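Local atomic coordinates of phage tail sheath protein (Desulfitobacterium hafniense, PDB entry 3HXL), a protein that probably serves as a subunit of a contractile phage tail sheath, many copies packing around the inner tail tube. Residues I35-L40 against I189-A194; I41-E46 against G178-V183; T94-T99 against V105-G110. One frame throughout, in Å; residues are numbered along the deposited sequence.

The three contacts run outward from the middle of the chain toward one end of the molecule. Contact 1 packs strand 35-40 of the large mixed sheet against helix 185-195, contact 2 joins the loops that directly follow that strand and precede that helix, and contact 3 closes the hairpin of strands 97-100 and 103-107. Centres of contacts 1 and 2 lie 16 Å apart, those of 2 and 3 12 Å, and those of 1 and 3 26 Å. Along the chain, contact 3 falls between the two segments of contact 2, which fall between those of contact 1. This order is consistent with the beta-sandwich domain being inserted, with contact 2 tying together its outgoing and returning connections.

Contact 1: I35-L40 against I189-A194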
loop_
_atom_site.group_PDB
_atom_site.type_symbol
_atom_site.label_atom_id
_atom_site.label_comp_id
_atom_site.label_asym_id
_atom_site.label_seq_id
_atom_site.Cartn_x
_atom_site.Cartn_y
_atom_site.Cartn_z
ATOM N N ILE A 35 4.902 3.484 -2.543
ATOM C CA ILE A 35 3.978 2.391 -2.814
ATOM C C ILE A 35 3.464 1.694 -1.559
ATOM O O ILE A 35 4.237 1.121 -0.791
ATOM C CB ILE A 35 4.638 1.343 -3.732
ATOM C CG1 ILE A 35 5.132 2.019 -5.009
ATOM C CG2 ILE A 35 3.649 0.240 -4.058
ATOM C CD1 ILE A 35 5.929 1.110 -5.919
ATOM N N VAL A 36 2.152 1.750 -1.363
ATOM C CA VAL A 36 1.514 1.117 -0.212
ATOM C C VAL A 36 0.594 -0.003 -0.709
ATOM O O VAL A 36 0.108 0.050 -1.836
ATOM C CB VAL A 36 0.678 2.150 0.609
ATOM C CG1 VAL A 36 -0.510 2.642 -0.209
ATOM C CG2 VAL A 36 0.198 1.525 1.916
ATOM N N SER A 37 0.383 -1.030 0.115
ATOM C CA SER A 37 -0.502 -2.133 -0.257
ATOM C C SER A 37 -1.417 -2.449 0.913
ATOM O O SER A 37 -1.016 -2.360 2.075
ATOM C CB SER A 37 0.281 -3.391 -0.628
ATOM O OG SER A 37 -0.628 -4.437 -0.951
HETATM N N MSE A 38 -2.643 -2.838 0.607
HETATM C CA MSE A 38 -3.598 -3.108 1.663
HETATM C C MSE A 38 -4.630 -4.164 1.298
HETATM O O MSE A 38 -5.190 -4.151 0.205
HETATM C CB MSE A 38 -4.282 -1.786 2.023
HETATM C CG MSE A 38 -5.335 -1.817 3.109
HETATM SE SE MSE A 38 -5.784 0.017 3.652
HETATM C CE MSE A 38 -6.262 0.688 1.867
ATOM N N PRO A 39 -4.861 -5.124 2.205
ATOM C CA PRO A 39 -5.851 -6.174 1.947
ATOM C C PRO A 39 -7.183 -5.717 2.560
ATOM O O PRO A 39 -7.244 -5.390 3.743
ATOM C CB PRO A 39 -5.254 -7.385 2.658
ATOM C CG PRO A 39 -4.624 -6.769 3.876
ATOM C CD PRO A 39 -3.983 -5.484 3.338
ATOM N N LEU A 40 -8.245 -5.681 1.760
ATOM C CA LEU A 40 -9.535 -5.230 2.266
ATOM C C LEU A 40 -10.723 -6.103 1.925
ATOM O O LEU A 40 -10.733 -6.826 0.928
ATOM C CB LEU A 40 -9.864 -3.816 1.762
ATOM C CG LEU A 40 -9.025 -2.621 2.216
ATOM C CD1 LEU A 40 -9.632 -1.342 1.652
ATOM C CD2 LEU A 40 -8.978 -2.566 3.727
ATOM N N ILE A 189 -3.549 -15.141 3.560
ATOM C CA ILE A 189 -2.364 -15.873 3.159
ATOM C C ILE A 189 -2.214 -15.714 1.656
ATOM O O ILE A 189 -1.108 -15.553 1.148
ATOM C CB ILE A 189 -2.481 -17.378 3.521
ATOM C CG1 ILE A 189 -2.527 -17.545 5.040
ATOM C CG2 ILE A 189 -1.310 -18.149 2.930
ATOM C CD1 ILE A 189 -1.307 -16.969 5.767
ATOM N N ASP A 190 -3.337 -15.749 0.942
ATOM C CA ASP A 190 -3.313 -15.589 -0.501
ATOM C C ASP A 190 -2.794 -14.181 -0.810
ATOM O O ASP A 190 -1.990 -13.988 -1.721
ATOM C CB ASP A 190 -4.722 -15.772 -1.086
ATOM C CG ASP A 190 -5.375 -17.080 -0.654
ATOM O OD1 ASP A 190 -4.647 -18.070 -0.448
ATOM O OD2 ASP A 190 -6.620 -17.121 -0.535
ATOM N N TYR A 191 -3.260 -13.200 -0.042
ATOM C CA TYR A 191 -2.828 -11.811 -0.220
ATOM C C TYR A 191 -1.311 -11.697 -0.115
ATOM O O TYR A 191 -0.653 -11.234 -1.040
ATOM C CB TYR A 191 -3.459 -10.905 0.844
ATOM C CG TYR A 191 -2.803 -9.533 0.946
ATOM C CD1 TYR A 191 -2.853 -8.627 -0.119
ATOM C CD2 TYR A 191 -2.119 -9.149 2.102
ATOM C CE1 TYR A 191 -2.236 -7.370 -0.033
ATOM C CE2 TYR A 191 -1.502 -7.898 2.194
ATOM C CZ TYR A 191 -1.568 -7.019 1.127
ATOM O OH TYR A 191 -0.972 -5.781 1.229
ATOM N N LEU A 192 -0.766 -12.118 1.024
ATOM C CA LEU A 192 0.676 -12.037 1.250
ATOM C C LEU A 192 1.481 -12.675 0.130
ATOM O O LEU A 192 2.516 -12.152 -0.277
ATOM C CB LEU A 192 1.042 -12.688 2.588
ATOM C CG LEU A 192 0.498 -11.960 3.821
ATOM C CD1 LEU A 192 0.813 -12.745 5.077
ATOM C CD2 LEU A 192 1.117 -10.562 3.891
ATOM N N ALA A 193 1.010 -13.808 -0.374
ATOM C CA ALA A 193 1.719 -14.484 -1.449
ATOM C C ALA A 193 1.714 -13.618 -2.702
ATOM O O ALA A 193 2.721 -13.505 -3.390
ATOM C CB ALA A 193 1.065 -15.832 -1.738
ATOM N N ALA A 194 0.575 -12.999 -2.990
ATOM C CA ALA A 194 0.448 -12.161 -4.176
ATOM C C ALA A 194 1.246 -10.866 -4.078
ATOM O O ALA A 194 1.877 -10.445 -5.045
ATOM C CB ALA A 194 -1.015 -11.842 -4.429
#
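Y191 reaches from helix 185-195 to the strand 35-40 and meets it in two ways, through its hydroxyl and through one face of its ring. The polar part is a single short hydrogen bond, in which Y191 OH donates to S37 OG at 2.6 Å. S37 OG lies at the ring edge, close to its plane, leaning slightly to the face away from P39. The serine CB already points toward the helix, and chi1 of 179° swings OG beside the carbonyl carbon, to the tyrosine hydroxyl. S37 OG is also hydrogen-bonded to L86 O on the adjacent parallel strand 84-89; this buried hydroxyl thus connects the tyrosine to the sheet beyond its own strand.

Strand and helix segments run nearly antiparallel, with axes 159° apart and 9.6 Å from each other at closest approach. This is the layered packing of an alpha/beta domain: the helix lies over a sheet in which strand 35-40 sits between the parallel strands 84-89 and 202-204.

The apolar part belongs to P39, whose ring sits over a face of the Y191 ring. Its CB makes a CH-pi contact, 3.6 Å from the ring centroid and only 9° off the normal. P39 CG and CD continue along the CE2 side toward the hydroxyl end, where CD comes 3.6 Å from Y191 CZ. The Y191 ring also meets that of Y88, and its side chain touches F216 of helix 210-227. On the strand's other side, the selenomethionine M38 points away from the helix and packs on L74 and A78 of helix 73-78.

Contact 2: I41-E46 against G178-V183; sequences ILSWGE and GSDGAV
D180 and S43 make the polar half of this contact, and I41 and V183 the apolar half. From D180, CB lies 3.8 Å from L42 O, the backbone carbonyl just before the serine, and CG follows at 3.4 Å from the same oxygen. With CG anti to the carbonyl carbon (chi1 -56°), the carboxylate extends toward the other loop and divides its oxygens there. OD1 rests against the serine backbone, 3.0 Å from S43 CA, and accepts a hydrogen bond from A112 N. OD2, at the tip, accepts a hydrogen bond from S43 OG at 2.7 Å; the hydroxyl arrives on the syn side, 26° out of the carboxylate plane.

Beside this bond the segments run in nearly opposite directions, and I41 crosses V183 near the surface. The end methyl, I41 CD1, presses on V183 CG1 at 3.4 Å, closer than usual for two carbons.

N91 is a second link, its ND2 hydrogen-bonding both L42 O and D180 O. The loops thus meet where the chain leaves for the beta-sandwich domain and where it comes back. Since each carboxylate oxygen of D180 has its own donor, the group's rotation should be fixed. The two donors probably favour the charged carboxylate, while L42 O, an acceptor facing D180 OD1 at 3.4 Å without a hydrogen bond, would work against it in part.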
loop_
_atom_site.group_PDB
_atom_site.type_symbol
_atom_site.label_atom_id
_atom_site.label_comp_id
_atom_site.label_asym_id
_atom_site.label_seq_id
_atom_site.Cartn_x
_atom_site.Cartn_y
_atom_site.Cartn_z
ATOM N N ILE A 41 -11.733 -6.001 2.777
ATOM C CA ILE A 41 -12.984 -6.705 2.585
ATOM C C ILE A 41 -13.875 -5.636 1.969
ATOM O O ILE A 41 -14.151 -4.616 2.595
ATOM C CB ILE A 41 -13.556 -7.168 3.921
ATOM C CG1 ILE A 41 -12.637 -8.242 4.513
ATOM C CG2 ILE A 41 -14.979 -7.688 3.726
ATOM C CD1 ILE A 41 -12.904 -8.555 5.963
ATOM N N LEU A 42 -14.308 -5.875 0.736
ATOM C CA LEU A 42 -15.129 -4.915 0.007
ATOM C C LEU A 42 -16.509 -5.461 -0.353
ATOM O O LEU A 42 -16.822 -6.620 -0.077
ATOM C CB LEU A 42 -14.385 -4.496 -1.265
ATOM C CG LEU A 42 -12.981 -3.916 -1.054
ATOM C CD1 LEU A 42 -12.312 -3.640 -2.397
ATOM C CD2 LEU A 42 -13.091 -2.636 -0.246
ATOM N N SER A 43 -17.329 -4.614 -0.970
ATOM C CA SER A 43 -18.675 -5.004 -1.375
ATOM C C SER A 43 -18.791 -5.058 -2.893
ATOM O O SER A 43 -19.872 -5.282 -3.440
ATOM C CB SER A 43 -19.702 -4.015 -0.820
ATOM O OG SER A 43 -19.626 -3.939 0.592
ATOM N N TRP A 44 -17.667 -4.855 -3.569
ATOM C CA TRP A 44 -17.636 -4.879 -5.022
ATOM C C TRP A 44 -16.186 -4.889 -5.488
ATOM O O TRP A 44 -15.281 -4.561 -4.720
ATOM C CB TRP A 44 -18.364 -3.642 -5.564
ATOM C CG TRP A 44 -18.633 -3.656 -7.041
ATOM C CD1 TRP A 44 -17.893 -3.058 -8.019
ATOM C CD2 TRP A 44 -19.749 -4.270 -7.699
ATOM N NE1 TRP A 44 -18.487 -3.254 -9.246
ATOM C CE2 TRP A 44 -19.624 -3.996 -9.077
ATOM C CE3 TRP A 44 -20.844 -5.023 -7.253
ATOM C CZ2 TRP A 44 -20.557 -4.451 -10.021
ATOM C CZ3 TRP A 44 -21.773 -5.475 -8.192
ATOM C CH2 TRP A 44 -21.618 -5.185 -9.561
ATOM N N GLY A 45 -15.972 -5.276 -6.742
ATOM C CA GLY A 45 -14.631 -5.306 -7.294
ATOM C C GLY A 45 -14.072 -6.698 -7.509
ATOM O O GLY A 45 -14.505 -7.657 -6.873
ATOM N N GLU A 46 -13.105 -6.805 -8.413
ATOM C CA GLU A 46 -12.468 -8.080 -8.711
ATOM C C GLU A 46 -11.753 -8.619 -7.474
ATOM O O GLU A 46 -10.893 -7.950 -6.900
ATOM C CB GLU A 46 -11.474 -7.911 -9.861
ATOM C CG GLU A 46 -10.685 -9.169 -10.194
ATOM C CD GLU A 46 -9.930 -9.047 -11.499
ATOM O OE1 GLU A 46 -9.356 -7.967 -11.760
ATOM O OE2 GLU A 46 -9.903 -10.030 -12.267
ATOM N N GLY A 178 -27.419 -10.392 -3.056
ATOM C CA GLY A 178 -26.007 -10.055 -3.051
ATOM C C GLY A 178 -25.511 -9.891 -1.627
ATOM O O GLY A 178 -26.279 -9.517 -0.740
ATOM N N SER A 179 -24.231 -10.181 -1.401
ATOM C CA SER A 179 -23.635 -10.046 -0.074
ATOM C C SER A 179 -22.116 -10.186 -0.121
ATOM O O SER A 179 -21.558 -10.753 -1.061
ATOM C CB SER A 179 -24.211 -11.089 0.888
ATOM O OG SER A 179 -23.930 -12.403 0.452
ATOM N N ASP A 180 -21.458 -9.663 0.908
ATOM C CA ASP A 180 -20.006 -9.715 0.992
ATOM C C ASP A 180 -19.541 -11.025 1.623
ATOM O O ASP A 180 -18.425 -11.488 1.372
ATOM C CB ASP A 180 -19.489 -8.524 1.802
ATOM C CG ASP A 180 -19.948 -7.195 1.230
ATOM O OD1 ASP A 180 -20.195 -7.136 0.008
ATOM O OD2 ASP A 180 -20.051 -6.209 1.992
ATOM N N GLY A 181 -20.405 -11.617 2.439
ATOM C CA GLY A 181 -20.071 -12.872 3.084
ATOM C C GLY A 181 -19.035 -12.721 4.178
ATOM O O GLY A 181 -18.778 -11.617 4.656
ATOM N N ALA A 182 -18.443 -13.842 4.575
ATOM C CA ALA A 182 -17.429 -13.853 5.621
ATOM C C ALA A 182 -16.082 -14.245 5.035
ATOM O O ALA A 182 -15.981 -15.188 4.251
ATOM C CB ALA A 182 -17.824 -14.830 6.717
ATOM N N VAL A 183 -15.043 -13.521 5.423
ATOM C CA VAL A 183 -13.711 -13.806 4.920
ATOM C C VAL A 183 -12.982 -14.789 5.827
ATOM O O VAL A 183 -13.162 -14.780 7.045
ATOM C CB VAL A 183 -12.879 -12.516 4.815
ATOM C CG1 VAL A 183 -12.633 -11.945 6.201
ATOM C CG2 VAL A 183 -11.572 -12.796 4.104
#

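Contact 3: T94-T99 against V105-G110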
loop_
_atom_site.group_PDB
_atom_site.type_symbol
_atom_site.label_atom_id
_atom_site.label_comp_id
_atom_site.label_asym_id
_atom_site.label_seq_id
_atom_site.Cartn_x
_atom_site.Cartn_y
_atom_site.Cartn_z
ATOM N N THR A 94 -21.171 -12.871 -2.748
ATOM C CA THR A 94 -22.205 -13.488 -3.578
ATOM C C THR A 94 -22.809 -12.449 -4.522
ATOM O O THR A 94 -23.157 -11.343 -4.104
ATOM C CB THR A 94 -23.334 -14.091 -2.716
ATOM O OG1 THR A 94 -22.802 -15.137 -1.894
ATOM C CG2 THR A 94 -24.433 -14.665 -3.603
ATOM N N LYS A 95 -22.929 -12.819 -5.793
ATOM C CA LYS A 95 -23.473 -11.931 -6.818
ATOM C C LYS A 95 -24.981 -11.750 -6.718
ATOM O O LYS A 95 -25.732 -12.723 -6.613
ATOM C CB LYS A 95 -23.118 -12.469 -8.210
ATOM C CG LYS A 95 -21.620 -12.529 -8.478
ATOM C CD LYS A 95 -21.310 -13.101 -9.848
ATOM C CE LYS A 95 -19.819 -13.084 -10.120
ATOM N NZ LYS A 95 -19.500 -13.597 -11.476
ATOM N N ALA A 96 -25.426 -10.500 -6.749
ATOM C CA ALA A 96 -26.852 -10.225 -6.693
ATOM C C ALA A 96 -27.405 -10.509 -8.081
ATOM O O ALA A 96 -26.666 -10.483 -9.069
ATOM C CB ALA A 96 -27.103 -8.773 -6.316
ATOM N N ALA A 97 -28.699 -10.786 -8.162
ATOM C CA ALA A 97 -29.303 -11.075 -9.451
ATOM C C ALA A 97 -30.819 -10.971 -9.395
ATOM O O ALA A 97 -31.408 -10.858 -8.321
ATOM C CB ALA A 97 -28.890 -12.468 -9.914
ATOM N N VAL A 98 -31.439 -10.996 -10.569
ATOM C CA VAL A 98 -32.889 -10.919 -10.681
ATOM C C VAL A 98 -33.284 -11.481 -12.043
ATOM O O VAL A 98 -32.534 -11.358 -13.013
ATOM C CB VAL A 98 -33.392 -9.452 -10.544
ATOM C CG1 VAL A 98 -32.921 -8.612 -11.726
ATOM C CG2 VAL A 98 -34.912 -9.427 -10.434
ATOM N N THR A 99 -34.447 -12.123 -12.105
ATOM C CA THR A 99 -34.938 -12.696 -13.352
ATOM C C THR A 99 -36.298 -12.109 -13.714
ATOM O O THR A 99 -37.207 -12.062 -12.888
ATOM C CB THR A 99 -35.080 -14.240 -13.267
ATOM O OG1 THR A 99 -33.788 -14.838 -13.097
ATOM C CG2 THR A 99 -35.713 -14.791 -14.546
ATOM N N VAL A 105 -30.437 -11.069 -14.996
ATOM C CA VAL A 105 -29.417 -10.032 -14.878
ATOM C C VAL A 105 -28.643 -10.330 -13.601
ATOM O O VAL A 105 -29.221 -10.384 -12.515
ATOM C CB VAL A 105 -30.041 -8.629 -14.754
ATOM C CG1 VAL A 105 -28.946 -7.569 -14.790
ATOM C CG2 VAL A 105 -31.041 -8.407 -15.873
ATOM N N THR A 106 -27.339 -10.521 -13.746
ATOM C CA THR A 106 -26.476 -10.847 -12.621
ATOM C C THR A 106 -25.342 -9.835 -12.477
ATOM O O THR A 106 -24.718 -9.444 -13.466
ATOM C CB THR A 106 -25.879 -12.254 -12.814
ATOM O OG1 THR A 106 -26.936 -13.172 -13.129
ATOM C CG2 THR A 106 -25.164 -12.717 -11.557
ATOM N N ALA A 107 -25.090 -9.412 -11.242
ATOM C CA ALA A 107 -24.029 -8.453 -10.950
ATOM C C ALA A 107 -22.693 -8.958 -11.490
ATOM O O ALA A 107 -22.435 -10.164 -11.511
ATOM C CB ALA A 107 -23.933 -8.230 -9.447
ATOM N N LYS A 108 -21.844 -8.030 -11.924
ATOM C CA LYS A 108 -20.535 -8.385 -12.464
ATOM C C LYS A 108 -19.648 -8.985 -11.377
ATOM O O LYS A 108 -18.898 -9.930 -11.624
ATOM C CB LYS A 108 -19.856 -7.147 -13.060
ATOM C CG LYS A 108 -18.539 -7.434 -13.772
ATOM C CD LYS A 108 -17.982 -6.171 -14.410
ATOM C CE LYS A 108 -16.686 -6.437 -15.164
ATOM N NZ LYS A 108 -16.156 -5.179 -15.763
ATOM N N TRP A 109 -19.737 -8.422 -10.175
ATOM C CA TRP A 109 -18.947 -8.890 -9.038
ATOM C C TRP A 109 -19.873 -9.205 -7.868
ATOM O O TRP A 109 -20.962 -8.645 -7.757
ATOM C CB TRP A 109 -17.932 -7.820 -8.594
ATOM C CG TRP A 109 -16.933 -7.417 -9.649
ATOM C CD1 TRP A 109 -16.750 -6.165 -10.174
ATOM C CD2 TRP A 109 -15.992 -8.272 -10.315
ATOM N NE1 TRP A 109 -15.758 -6.191 -11.127
ATOM C CE2 TRP A 109 -15.281 -7.470 -11.235
ATOM C CE3 TRP A 109 -15.689 -9.638 -10.228
ATOM C CZ2 TRP A 109 -14.277 -7.992 -12.061
ATOM C CZ3 TRP A 109 -14.692 -10.156 -11.049
ATOM C CH2 TRP A 109 -13.999 -9.334 -11.956
ATOM N N GLY A 110 -19.440 -10.116 -7.001
ATOM C CA GLY A 110 -20.242 -10.452 -5.843
ATOM C C GLY A 110 -20.112 -9.334 -4.824
ATOM O O GLY A 110 -19.139 -8.580 -4.849
HETATM O O HOH W 1 -21.212 -12.012 -13.145
HETATM O O HOH W 2 -23.309 -8.403 -6.505
#
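V98 and V105 face each other as an antiparallel hydrogen-bonded pair, V98 N donating to V105 O at 3.0 Å and V105 N to V98 O at 2.9 Å. A third backbone bond, A107 N to A96 O at 2.9 Å, is almost straight at 178°. Between them A97 and T106 form the non-hydrogen-bonded pair, where A97 CA approaches V105 O to 3.1 Å in a CA-H...O contact.

Apolar packing joins the two valines, shoulder to shoulder on one face, with V98 CG1 4.2 Å from V105 CB. On the other face A97 CB lies close to T106 OG1.

Past the paired strands, K95 takes over. Its extended chain passes over the turn 107-110, with CG 3.6 Å from G110 N, and one water joins NZ to A107 O. A second water bridges A96 N and W109 O where residues 108-109 bow away before G110 returns to K95. W109 also meets W44 edge-to-face, joining the hairpin to the loop of residues 41-46.

The arrangement is a beta hairpin of the beta-sandwich domain: strand 97-100 is an edge strand and 103-107 the middle one, with 159-162 on its other side.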